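Local coordinates for protein molybdopterin biosynthesis enzyme, MoaB (PDB 3MCH) that probably takes part in molybdenum cofactor biosynthesis as a trimeric, MogA/MoaB-like protein that handles molybdopterin, at residues M1-I6 with P34-A39; P93-L98 with G115-R120; E97-V102 with E140-V145. One frame throughout, in Å; residues are numbered along the deposited sequence.

In the fold
The three contacts run from one edge of the alpha/beta fold to the trimer interface. Interaction 1 pairs the first two parallel strands, with 35-43 as the outermost strand of the chain on that side of the mixed sheet. Interaction 2 lies toward the sheet's other end, its centre about 18 Å from that of interaction 1, and packs helix 93-99 on strand 117-120. Interaction 3 uses the same helix, with Glu-97 and Leu-98 in common, and joins its C-terminal end to helix 132-142, the centres of interactions 2 and 3 being about 10 Å apart. Interactions 1 and 3 meet where Phe-35 CE2 lies 3.7 Å from Leu-143 CD1. Interactions 2 and 3 both touch a second subunit.

Interaction 1 of 3, residues M1-I6 with P34-A39; sequences MFRVGI and PFEVAA
The carbonyl oxygen of Val-4 is gripped by two backbone N-H groups, a bond of 2.8 Å from Ala-38 N and a weak one of 3.4 Å from Ala-39 N. This double hold marks a beta bulge in the parallel pairing of strands 2-9 and 35-43, the two strands of a beta-alpha-beta unit connected through helix 21-30. Before the bulge Val-4 pairs with Val-37, but after it Gly-5 pairs with Ala-39, whose carbonyl oxygen receives the N-H of Ile-6. On one face of the sheet Val-4 CG2 rests 3.9 Å from Phe-35 CD1, and the side chains of Phe-2 and Phe-35 both reach Leu-150 of helix 146-154.

At the start of the pair Met-1 places its CG anti to the backbone N (chi1 -174°), then bends twice and folds over the chain of Pro-34 to Glu-36. Its SD comes to 3.6 Å from Phe-35 N, while CG sits 3.6 Å from Glu-36 CD, the two side chains crossing at about a right angle. An alanine here would remove CG, SD and CE, and would probably leave the backbone at Pro-34 and Phe-35 and the carboxylate of Glu-36 without this cover. Arg-3 lays its CG against Glu-36 OE2, but its NH1 is hydrogen-bonded to the carbonyl oxygen of Glu-61. One water donates to both Met-1 O (3.1 Å) and Glu-36 OE2 (2.8 Å).

Interaction 2 of 3, residues P93-L98 with G115-R120; sequences PGLAEL and GVAGVR
A helix packs on the start of a strand in this buried contact, where Leu-95 and Ala-96 of helix 93-99 lie against Gly-115 to Ala-117, at the beginning of antiparallel strand 117-120. The nearest approach is between two beta carbons, Leu-95 CB and Ala-117 CB, 3.6 Å apart. The methyl of Ala-117 also reaches to 4.0 Å from Ala-96 N, so it also faces the helix backbone. Leu-95 touches the strand with CB alone; CG stands anti to its carbonyl carbon (chi1 -70°), and the branch beyond meets Leu-126 and Val-142 of its own chain, and Leu-112 of the second subunit. On the next residue, the methyl of Ala-96 lies 3.7 Å from Gly-115 O.

No direct hydrogen bond crosses the contact. A water does so instead, donating to Ala-96 O and to Gly-115 O, each at 2.8 Å, and thus gives both carbonyl oxygens a shared polar partner. The strand is held from its sides by backbone bonds, Ala-117 with Val-92 and Gly-118 with Ile-125. Here a helix covers the antiparallel part of the mixed sheet, as expected of a layered alpha/beta fold such as that of the MoCF_biosynth family.

Interaction 3 of 3, residues E97-V102 with E140-V145; sequences ELMRLV and EAVLPV
Leu-98, near the C-terminal end of helix 93-99, reaches across to helix 132-142 and the turn beyond it. Its CB lies 3.6 Å from Val-142 CG1. With CG anti to the carbonyl carbon (chi1 -70°), the chain runs on past that valine, and at the tip CD1 comes to 3.9 Å from Ala-141 O and 4.2 Å from Val-145 CG2. The side chain also packs on Thr-107 of the second subunit, whose hydroxyl is hydrogen-bonded to the same Ala-141 O.

Val-142 CG1 lies against two successive residues of helix 93-99, for besides Leu-98 CB it meets Met-99 CG at 3.8 Å, the valine and methionine side chains crossing obliquely. Beyond CG the methionine continues toward Leu-126 and Leu-128 of strand 123-128, which ties this helix-helix contact to the sheet. Ala-141 is small enough to let the backbones draw near: its CB stands 3.3 Å from Leu-98 O. The same methyl is met by Leu-101 CD2 at 3.7 Å, although the leucine leaves its backbone alongside the other segment and only its end comes close.

Leu-101 is placed there by the way the helix stops. Its positive phi (57°) turns the chain, while Leu-101 N bonds back to Leu-98 O (2.9 Å) and Val-102 N makes a weak bond to Glu-97 O (3.5 Å). Just before this turn Arg-100 points away from helix 132-142 and forms an intersubunit salt bridge with Glu-97 of the third subunit, and Glu-97 of this chain pairs likewise with Arg-100 of the second subunit. The contact thus combines apolar helix-helix packing with a Schellman motif at a helix C-terminus, here beside the subunit interface of the MoaB trimer.

Interaction 1 of 3, residues M1-I6 with P34-A39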
ATOM      1  N   MET B   1       2.626  17.631  22.653  1.00 24.02           N
ATOM      2  CA  MET B   1       1.885  18.739  21.982  1.00 21.46           C
ATOM      3  C   MET B   1       2.504  19.023  20.617  1.00 20.30           C
ATOM      4  O   MET B   1       3.672  19.409  20.516  1.00 20.68           O
ATOM      5  CB  MET B   1       1.924  19.993  22.859  1.00 24.21           C
ATOM      6  CG  MET B   1       1.080  21.144  22.339  1.00 24.49           C
ATOM      7  SD  MET B   1      -0.615  20.640  22.005  1.00 27.66           S
ATOM      8  CE  MET B   1      -1.212  20.328  23.676  1.00 26.18           C
ATOM      9  N   PHE B   2       1.714  18.841  19.564  1.00 17.97           N
ATOM     10  CA  PHE B   2       2.200  19.042  18.203  1.00 14.91           C
ATOM     11  C   PHE B   2       1.424  20.117  17.450  1.00 14.21           C
ATOM     12  O   PHE B   2       0.200  20.173  17.515  1.00 14.47           O
ATOM     13  CB  PHE B   2       2.117  17.717  17.448  1.00 15.21           C
ATOM     14  CG  PHE B   2       2.821  16.593  18.142  1.00 13.65           C
ATOM     15  CD1 PHE B   2       4.211  16.539  18.170  1.00 14.58           C
ATOM     16  CD2 PHE B   2       2.096  15.608  18.808  1.00 15.29           C
ATOM     17  CE1 PHE B   2       4.870  15.522  18.853  1.00 17.40           C
ATOM     18  CE2 PHE B   2       2.748  14.582  19.497  1.00 14.37           C
ATOM     19  CZ  PHE B   2       4.135  14.542  19.518  1.00 16.24           C
ATOM     20  N   ARG B   3       2.153  20.969  16.735  1.00 13.80           N
ATOM     21  CA  ARG B   3       1.547  22.048  15.964  1.00 13.92           C
ATOM     22  C   ARG B   3       1.016  21.494  14.656  1.00 13.39           C
ATOM     23  O   ARG B   3       1.748  20.868  13.890  1.00 13.19           O
ATOM     24  CB  ARG B   3       2.581  23.141  15.709  1.00 15.06           C
ATOM     25  CG  ARG B   3       3.091  23.760  16.999  1.00 18.36           C
ATOM     26  CD  ARG B   3       4.309  24.623  16.760  1.00 22.89           C
ATOM     27  NE  ARG B   3       4.013  25.766  15.908  1.00 25.01           N
ATOM     28  CZ  ARG B   3       4.755  26.129  14.868  1.00 25.37           C
ATOM     29  NH1 ARG B   3       5.840  25.432  14.545  1.00 25.44           N
ATOM     30  NH2 ARG B   3       4.417  27.189  14.154  1.00 24.35           N
ATOM     31  N   VAL B   4      -0.265  21.745  14.407  1.00 12.19           N
ATOM     32  CA  VAL B   4      -0.944  21.240  13.223  1.00 11.42           C
ATOM     33  C   VAL B   4      -1.417  22.327  12.272  1.00 12.57           C
ATOM     34  O   VAL B   4      -1.886  23.378  12.696  1.00 12.68           O
ATOM     35  CB  VAL B   4      -2.187  20.415  13.633  1.00 11.68           C
ATOM     36  CG1 VAL B   4      -2.871  19.814  12.404  1.00 12.83           C
ATOM     37  CG2 VAL B   4      -1.782  19.330  14.605  1.00 11.41           C
ATOM     38  N   GLY B   5      -1.292  22.046  10.981  1.00 11.96           N
ATOM     39  CA  GLY B   5      -1.765  22.958   9.960  1.00 12.15           C
ATOM     40  C   GLY B   5      -2.848  22.220   9.187  1.00 13.37           C
ATOM     41  O   GLY B   5      -2.681  21.045   8.861  1.00 13.13           O
ATOM     42  N   ILE B   6      -3.964  22.885   8.916  1.00 13.24           N
ATOM     43  CA  ILE B   6      -5.053  22.267   8.166  1.00 13.95           C
ATOM     44  C   ILE B   6      -5.147  22.990   6.826  1.00 15.40           C
ATOM     45  O   ILE B   6      -5.368  24.197   6.782  1.00 16.02           O
ATOM     46  CB  ILE B   6      -6.402  22.383   8.933  1.00 14.90           C
ATOM     47  CG1 ILE B   6      -6.299  21.645  10.272  1.00 14.60           C
ATOM     48  CG2 ILE B   6      -7.542  21.793   8.100  1.00 13.97           C
ATOM     49  CD1 ILE B   6      -5.931  20.136  10.234  1.00 25.29           C
ATOM     50  N   PRO B  34      -3.014  15.861  22.050  1.00 18.69           N
ATOM     51  CA  PRO B  34      -1.787  16.662  22.081  1.00 18.16           C
ATOM     52  C   PRO B  34      -1.601  17.415  20.775  1.00 16.19           C
ATOM     53  O   PRO B  34      -0.554  17.320  20.129  1.00 16.69           O
ATOM     54  CB  PRO B  34      -0.705  15.613  22.305  1.00 17.93           C
ATOM     55  CG  PRO B  34      -1.223  14.450  21.526  1.00 16.81           C
ATOM     56  CD  PRO B  34      -2.694  14.426  21.931  1.00 18.51           C
ATOM     57  N   PHE B  35      -2.629  18.168  20.402  1.00 16.53           N
ATOM     58  CA  PHE B  35      -2.620  18.926  19.162  1.00 15.39           C
ATOM     59  C   PHE B  35      -3.054  20.368  19.354  1.00 16.89           C
ATOM     60  O   PHE B  35      -3.943  20.664  20.154  1.00 18.40           O
ATOM     61  CB  PHE B  35      -3.577  18.286  18.151  1.00 14.91           C
ATOM     62  CG  PHE B  35      -3.321  16.830  17.908  1.00 12.71           C
ATOM     63  CD1 PHE B  35      -2.202  16.415  17.190  1.00 14.68           C
ATOM     64  CD2 PHE B  35      -4.191  15.866  18.415  1.00 15.24           C
ATOM     65  CE1 PHE B  35      -1.950  15.059  16.978  1.00 16.97           C
ATOM     66  CE2 PHE B  35      -3.947  14.506  18.210  1.00 15.24           C
ATOM     67  CZ  PHE B  35      -2.825  14.102  17.491  1.00 16.27           C
ATOM     68  N   GLU B  36      -2.418  21.263  18.611  1.00 16.64           N
ATOM     69  CA  GLU B  36      -2.784  22.668  18.633  1.00 17.19           C
ATOM     70  C   GLU B  36      -2.737  23.127  17.181  1.00 15.29           C
ATOM     71  O   GLU B  36      -1.701  23.029  16.514  1.00 16.42           O
ATOM     72  CB  GLU B  36      -1.840  23.483  19.529  1.00 18.61           C
ATOM     73  CG  GLU B  36      -0.361  23.337  19.255  1.00 20.11           C
ATOM     74  CD  GLU B  36       0.488  24.009  20.323  1.00 22.50           C
ATOM     75  OE1 GLU B  36      -0.086  24.524  21.310  1.00 22.41           O
ATOM     76  OE2 GLU B  36       1.731  24.019  20.179  1.00 22.30           O
ATOM     77  N   VAL B  37      -3.884  23.581  16.682  1.00 13.73           N
ATOM     78  CA  VAL B  37      -3.987  24.033  15.303  1.00 14.20           C
ATOM     79  C   VAL B  37      -3.356  25.408  15.202  1.00 14.73           C
ATOM     80  O   VAL B  37      -3.912  26.402  15.687  1.00 14.61           O
ATOM     81  CB  VAL B  37      -5.461  24.083  14.848  1.00 15.45           C
ATOM     82  CG1 VAL B  37      -5.555  24.595  13.415  1.00 16.90           C
ATOM     83  CG2 VAL B  37      -6.072  22.684  14.946  1.00 17.90           C
ATOM     84  N   ALA B  38      -2.187  25.447  14.571  1.00 14.31           N
ATOM     85  CA  ALA B  38      -1.414  26.670  14.425  1.00 14.49           C
ATOM     86  C   ALA B  38      -1.548  27.327  13.060  1.00 14.60           C
ATOM     87  O   ALA B  38      -1.003  28.405  12.832  1.00 15.64           O
ATOM     88  CB  ALA B  38       0.048  26.379  14.710  1.00 15.75           C
ATOM     89  N   ALA B  39      -2.262  26.680  12.149  1.00 13.91           N
ATOM     90  CA  ALA B  39      -2.438  27.246  10.820  1.00 14.20           C
ATOM     91  C   ALA B  39      -3.618  26.642  10.093  1.00 14.11           C
ATOM     92  O   ALA B  39      -3.950  25.475  10.289  1.00 13.69           O
ATOM     93  CB  ALA B  39      -1.169  27.042   9.996  1.00 15.04           C
TER
HETATM   94  O   HOH W   1       4.045  22.448  20.120  1.00 26.43           O

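Interaction 2 of 3, residues P93-L98 with G115-R120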
ATOM      1  N   PRO B  93       3.032   4.449   4.007  1.00 13.96           N
ATOM      2  CA  PRO B  93       1.870   3.753   3.457  1.00 13.08           C
ATOM      3  C   PRO B  93       0.856   3.273   4.483  1.00 11.76           C
ATOM      4  O   PRO B  93      -0.341   3.278   4.208  1.00 12.07           O
ATOM      5  CB  PRO B  93       2.494   2.610   2.656  1.00 14.73           C
ATOM      6  CG  PRO B  93       3.799   2.372   3.337  1.00 15.51           C
ATOM      7  CD  PRO B  93       4.282   3.774   3.612  1.00 14.28           C
ATOM      8  N   GLY B  94       1.335   2.858   5.651  1.00 10.04           N
ATOM      9  CA  GLY B  94       0.432   2.380   6.687  1.00 11.13           C
ATOM     10  C   GLY B  94      -0.623   3.398   7.071  1.00 12.04           C
ATOM     11  O   GLY B  94      -1.757   3.032   7.403  1.00 12.80           O
ATOM     12  N   LEU B  95      -0.265   4.679   7.037  1.00 12.09           N
ATOM     13  CA  LEU B  95      -1.231   5.716   7.393  1.00 11.79           C
ATOM     14  C   LEU B  95      -2.213   5.949   6.249  1.00 12.35           C
ATOM     15  O   LEU B  95      -3.385   6.247   6.480  1.00 12.15           O
ATOM     16  CB  LEU B  95      -0.502   7.016   7.765  1.00 11.37           C
ATOM     17  CG  LEU B  95       0.260   6.946   9.093  1.00 11.92           C
ATOM     18  CD1 LEU B  95       1.027   8.245   9.345  1.00 14.46           C
ATOM     19  CD2 LEU B  95      -0.740   6.689  10.222  1.00 13.53           C
ATOM     20  N   ALA B  96      -1.735   5.810   5.014  1.00 11.59           N
ATOM     21  CA  ALA B  96      -2.598   5.977   3.849  1.00 11.93           C
ATOM     22  C   ALA B  96      -3.641   4.853   3.883  1.00 12.08           C
ATOM     23  O   ALA B  96      -4.801   5.058   3.534  1.00 13.78           O
ATOM     24  CB  ALA B  96      -1.770   5.907   2.562  1.00 13.82           C
ATOM     25  N   GLU B  97      -3.219   3.670   4.317  1.00 11.97           N
ATOM     26  CA  GLU B  97      -4.122   2.520   4.414  1.00 11.84           C
ATOM     27  C   GLU B  97      -5.157   2.768   5.515  1.00 13.39           C
ATOM     28  O   GLU B  97      -6.338   2.465   5.355  1.00 14.05           O
ATOM     29  CB  GLU B  97      -3.313   1.252   4.719  1.00 14.17           C
ATOM     30  CG  GLU B  97      -2.292   0.930   3.642  1.00 13.23           C
ATOM     31  CD  GLU B  97      -1.254  -0.094   4.069  1.00 16.67           C
ATOM     32  OE1 GLU B  97      -1.107  -0.345   5.285  1.00 14.90           O
ATOM     33  OE2 GLU B  97      -0.567  -0.640   3.176  1.00 17.35           O
ATOM     34  N   LEU B  98      -4.717   3.326   6.638  1.00 13.46           N
ATOM     35  CA  LEU B  98      -5.651   3.596   7.726  1.00 11.66           C
ATOM     36  C   LEU B  98      -6.713   4.588   7.274  1.00 13.12           C
ATOM     37  O   LEU B  98      -7.895   4.434   7.598  1.00 13.48           O
ATOM     38  CB  LEU B  98      -4.917   4.149   8.954  1.00 12.16           C
ATOM     39  CG  LEU B  98      -4.018   3.178   9.725  1.00 13.12           C
ATOM     40  CD1 LEU B  98      -3.424   3.890  10.927  1.00 13.66           C
ATOM     41  CD2 LEU B  98      -4.823   1.960  10.172  1.00 16.21           C
ATOM     42  N   GLY B 115      -5.271   9.518  -1.328  1.00 15.10           N
ATOM     43  CA  GLY B 115      -4.440  10.306  -0.438  1.00 14.37           C
ATOM     44  C   GLY B 115      -3.217   9.554   0.043  1.00 13.87           C
ATOM     45  O   GLY B 115      -3.290   8.352   0.318  1.00 14.11           O
ATOM     46  N   VAL B 116      -2.085  10.249   0.119  1.00 13.92           N
ATOM     47  CA  VAL B 116      -0.854   9.632   0.597  1.00 14.88           C
ATOM     48  C   VAL B 116      -0.514  10.177   1.982  1.00 15.17           C
ATOM     49  O   VAL B 116      -1.192  11.074   2.503  1.00 14.37           O
ATOM     50  CB  VAL B 116       0.348   9.908  -0.353  1.00 15.97           C
ATOM     51  CG1 VAL B 116       0.043   9.373  -1.748  1.00 15.65           C
ATOM     52  CG2 VAL B 116       0.652  11.398  -0.413  1.00 15.64           C
ATOM     53  N   ALA B 117       0.522   9.607   2.583  1.00 13.61           N
ATOM     54  CA  ALA B 117       1.004  10.034   3.887  1.00 13.02           C
ATOM     55  C   ALA B 117       2.517   9.940   3.822  1.00 12.74           C
ATOM     56  O   ALA B 117       3.060   8.996   3.246  1.00 13.09           O
ATOM     57  CB  ALA B 117       0.465   9.121   4.986  1.00 14.50           C
ATOM     58  N   GLY B 118       3.203  10.917   4.394  1.00 13.27           N
ATOM     59  CA  GLY B 118       4.647  10.875   4.367  1.00 12.95           C
ATOM     60  C   GLY B 118       5.296  11.938   5.214  1.00 15.15           C
ATOM     61  O   GLY B 118       4.628  12.699   5.916  1.00 14.51           O
ATOM     62  N   VAL B 119       6.619  11.994   5.136  1.00 15.55           N
ATOM     63  CA  VAL B 119       7.383  12.959   5.903  1.00 15.99           C
ATOM     64  C   VAL B 119       8.245  13.831   5.003  1.00 17.67           C
ATOM     65  O   VAL B 119       8.803  13.359   4.015  1.00 16.43           O
ATOM     66  CB  VAL B 119       8.317  12.239   6.910  1.00 15.50           C
ATOM     67  CG1 VAL B 119       9.218  13.245   7.628  1.00 16.31           C
ATOM     68  CG2 VAL B 119       7.477  11.449   7.914  1.00 14.62           C
ATOM     69  N   ARG B 120       8.311  15.113   5.339  1.00 18.05           N
ATOM     70  CA  ARG B 120       9.168  16.064   4.641  1.00 18.48           C
ATOM     71  C   ARG B 120       9.882  16.762   5.792  1.00 18.54           C
ATOM     72  O   ARG B 120       9.238  17.392   6.639  1.00 18.64           O
ATOM     73  CB  ARG B 120       8.375  17.086   3.819  1.00 19.80           C
ATOM     74  CG  ARG B 120       9.299  18.030   3.042  1.00 22.72           C
ATOM     75  CD  ARG B 120       8.565  19.188   2.379  1.00 23.49           C
ATOM     76  NE  ARG B 120       9.505  20.191   1.880  1.00 25.21           N
ATOM     77  CZ  ARG B 120      10.253  20.056   0.786  1.00 26.46           C
ATOM     78  NH1 ARG B 120      10.174  18.956   0.049  1.00 25.49           N
ATOM     79  NH2 ARG B 120      11.092  21.025   0.433  1.00 26.58           N
TER
HETATM   80  O   HOH W   2      -5.296   7.429   2.048  1.00 15.29           O

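Interaction 3 of 3, residues E97-V102 with E140-V145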
ATOM      1  N   GLU B  97      -3.219   3.670   4.317  1.00 11.97           N
ATOM      2  CA  GLU B  97      -4.122   2.520   4.414  1.00 11.84           C
ATOM      3  C   GLU B  97      -5.157   2.768   5.515  1.00 13.39           C
ATOM      4  O   GLU B  97      -6.338   2.465   5.355  1.00 14.05           O
ATOM      5  CB  GLU B  97      -3.313   1.252   4.719  1.00 14.17           C
ATOM      6  CG  GLU B  97      -2.292   0.930   3.642  1.00 13.23           C
ATOM      7  CD  GLU B  97      -1.254  -0.094   4.069  1.00 16.67           C
ATOM      8  OE1 GLU B  97      -1.107  -0.345   5.285  1.00 14.90           O
ATOM      9  OE2 GLU B  97      -0.567  -0.640   3.176  1.00 17.35           O
ATOM     10  N   LEU B  98      -4.717   3.326   6.638  1.00 13.46           N
ATOM     11  CA  LEU B  98      -5.651   3.596   7.726  1.00 11.66           C
ATOM     12  C   LEU B  98      -6.713   4.588   7.274  1.00 13.12           C
ATOM     13  O   LEU B  98      -7.895   4.434   7.598  1.00 13.48           O
ATOM     14  CB  LEU B  98      -4.917   4.149   8.954  1.00 12.16           C
ATOM     15  CG  LEU B  98      -4.018   3.178   9.725  1.00 13.12           C
ATOM     16  CD1 LEU B  98      -3.424   3.890  10.927  1.00 13.66           C
ATOM     17  CD2 LEU B  98      -4.823   1.960  10.172  1.00 16.21           C
ATOM     18  N   MET B  99      -6.304   5.601   6.512  1.00 12.20           N
ATOM     19  CA  MET B  99      -7.255   6.608   6.047  1.00 13.76           C
ATOM     20  C   MET B  99      -8.284   6.047   5.065  1.00 15.36           C
ATOM     21  O   MET B  99      -9.342   6.644   4.859  1.00 17.01           O
ATOM     22  CB  MET B  99      -6.514   7.798   5.427  1.00 14.29           C
ATOM     23  CG  MET B  99      -5.740   8.615   6.455  1.00 13.11           C
ATOM     24  SD  MET B  99      -5.033  10.155   5.823  1.00 15.70           S
ATOM     25  CE  MET B  99      -3.705   9.499   4.799  1.00 13.68           C
ATOM     26  N   ARG B 100      -7.976   4.902   4.462  1.00 14.25           N
ATOM     27  CA  ARG B 100      -8.909   4.263   3.537  1.00 15.53           C
ATOM     28  C   ARG B 100      -9.806   3.290   4.299  1.00 16.16           C
ATOM     29  O   ARG B 100     -10.647   2.614   3.702  1.00 17.76           O
ATOM     30  CB  ARG B 100      -8.158   3.518   2.427  1.00 14.89           C
ATOM     31  CG  ARG B 100      -7.686   4.407   1.295  1.00 15.01           C
ATOM     32  CD  ARG B 100      -7.172   3.583   0.119  1.00 14.72           C
ATOM     33  NE  ARG B 100      -5.803   3.104   0.303  1.00 14.60           N
ATOM     34  CZ  ARG B 100      -4.720   3.851   0.112  1.00 16.34           C
ATOM     35  NH1 ARG B 100      -4.840   5.121  -0.265  1.00 16.44           N
ATOM     36  NH2 ARG B 100      -3.514   3.324   0.272  1.00 14.87           N
ATOM     37  N   LEU B 101      -9.606   3.219   5.613  1.00 17.10           N
ATOM     38  CA  LEU B 101     -10.394   2.352   6.496  1.00 17.09           C
ATOM     39  C   LEU B 101     -10.338   0.887   6.064  1.00 20.60           C
ATOM     40  O   LEU B 101     -11.318   0.148   6.200  1.00 20.46           O
ATOM     41  CB  LEU B 101     -11.854   2.820   6.511  1.00 17.76           C
ATOM     42  CG  LEU B 101     -12.096   4.325   6.684  1.00 19.30           C
ATOM     43  CD1 LEU B 101     -13.603   4.611   6.663  1.00 19.08           C
ATOM     44  CD2 LEU B 101     -11.472   4.802   7.986  1.00 19.51           C
ATOM     45  N   VAL B 102      -9.180   0.467   5.567  1.00 20.45           N
ATOM     46  CA  VAL B 102      -8.992  -0.898   5.077  1.00 22.91           C
ATOM     47  C   VAL B 102      -9.294  -1.994   6.091  1.00 24.46           C
ATOM     48  O   VAL B 102      -8.738  -2.016   7.190  1.00 24.10           O
ATOM     49  CB  VAL B 102      -7.548  -1.111   4.559  1.00 21.38           C
ATOM     50  CG1 VAL B 102      -7.403  -2.511   3.975  1.00 22.01           C
ATOM     51  CG2 VAL B 102      -7.213  -0.071   3.516  1.00 21.92           C
ATOM     52  N   GLU B 140      -9.991   9.836  12.335  1.00 16.72           N
ATOM     53  CA  GLU B 140     -10.239   9.061  13.545  1.00 15.94           C
ATOM     54  C   GLU B 140      -9.536   7.715  13.459  1.00 15.76           C
ATOM     55  O   GLU B 140      -9.141   7.149  14.473  1.00 16.18           O
ATOM     56  CB  GLU B 140     -11.740   8.849  13.752  1.00 19.75           C
ATOM     57  CG  GLU B 140     -12.500  10.134  14.022  1.00 23.55           C
ATOM     58  CD  GLU B 140     -13.974   9.902  14.279  1.00 28.04           C
ATOM     59  OE1 GLU B 140     -14.596   9.145  13.507  1.00 30.40           O
ATOM     60  OE2 GLU B 140     -14.511  10.482  15.249  1.00 29.78           O
ATOM     61  N   ALA B 141      -9.373   7.206  12.240  1.00 15.24           N
ATOM     62  CA  ALA B 141      -8.709   5.923  12.041  1.00 15.60           C
ATOM     63  C   ALA B 141      -7.218   5.997  12.378  1.00 15.29           C
ATOM     64  O   ALA B 141      -6.634   5.026  12.866  1.00 16.33           O
ATOM     65  CB  ALA B 141      -8.900   5.453  10.595  1.00 17.64           C
ATOM     66  N   VAL B 142      -6.601   7.147  12.118  1.00 13.67           N
ATOM     67  CA  VAL B 142      -5.179   7.308  12.405  1.00 13.31           C
ATOM     68  C   VAL B 142      -4.900   7.888  13.794  1.00 13.46           C
ATOM     69  O   VAL B 142      -3.818   7.697  14.339  1.00 13.41           O
ATOM     70  CB  VAL B 142      -4.486   8.227  11.351  1.00 14.98           C
ATOM     71  CG1 VAL B 142      -4.643   7.635   9.952  1.00 13.78           C
ATOM     72  CG2 VAL B 142      -5.074   9.619  11.405  1.00 20.46           C
ATOM     73  N   LEU B 143      -5.881   8.577  14.367  1.00 14.65           N
ATOM     74  CA  LEU B 143      -5.721   9.220  15.669  1.00 14.82           C
ATOM     75  C   LEU B 143      -5.018   8.414  16.764  1.00 14.01           C
ATOM     76  O   LEU B 143      -4.157   8.941  17.467  1.00 14.49           O
ATOM     77  CB  LEU B 143      -7.086   9.697  16.189  1.00 16.20           C
ATOM     78  CG  LEU B 143      -7.071  10.528  17.478  1.00 19.72           C
ATOM     79  CD1 LEU B 143      -6.238  11.784  17.266  1.00 19.52           C
ATOM     80  CD2 LEU B 143      -8.500  10.894  17.874  1.00 19.70           C
ATOM     81  N   PRO B 144      -5.377   7.130  16.934  1.00 15.16           N
ATOM     82  CA  PRO B 144      -4.738   6.316  17.975  1.00 16.40           C
ATOM     83  C   PRO B 144      -3.214   6.216  17.934  1.00 16.76           C
ATOM     84  O   PRO B 144      -2.574   6.059  18.973  1.00 18.44           O
ATOM     85  CB  PRO B 144      -5.402   4.952  17.800  1.00 15.86           C
ATOM     86  CG  PRO B 144      -6.772   5.311  17.335  1.00 16.79           C
ATOM     87  CD  PRO B 144      -6.479   6.387  16.299  1.00 15.82           C
ATOM     88  N   VAL B 145      -2.634   6.301  16.740  1.00 15.53           N
ATOM     89  CA  VAL B 145      -1.189   6.190  16.597  1.00 15.56           C
ATOM     90  C   VAL B 145      -0.542   7.486  16.124  1.00 15.46           C
ATOM     91  O   VAL B 145       0.661   7.533  15.895  1.00 15.19           O
ATOM     92  CB  VAL B 145      -0.813   5.068  15.599  1.00 17.54           C
ATOM     93  CG1 VAL B 145      -1.382   3.739  16.075  1.00 18.35           C
ATOM     94  CG2 VAL B 145      -1.341   5.403  14.205  1.00 16.01           C
TER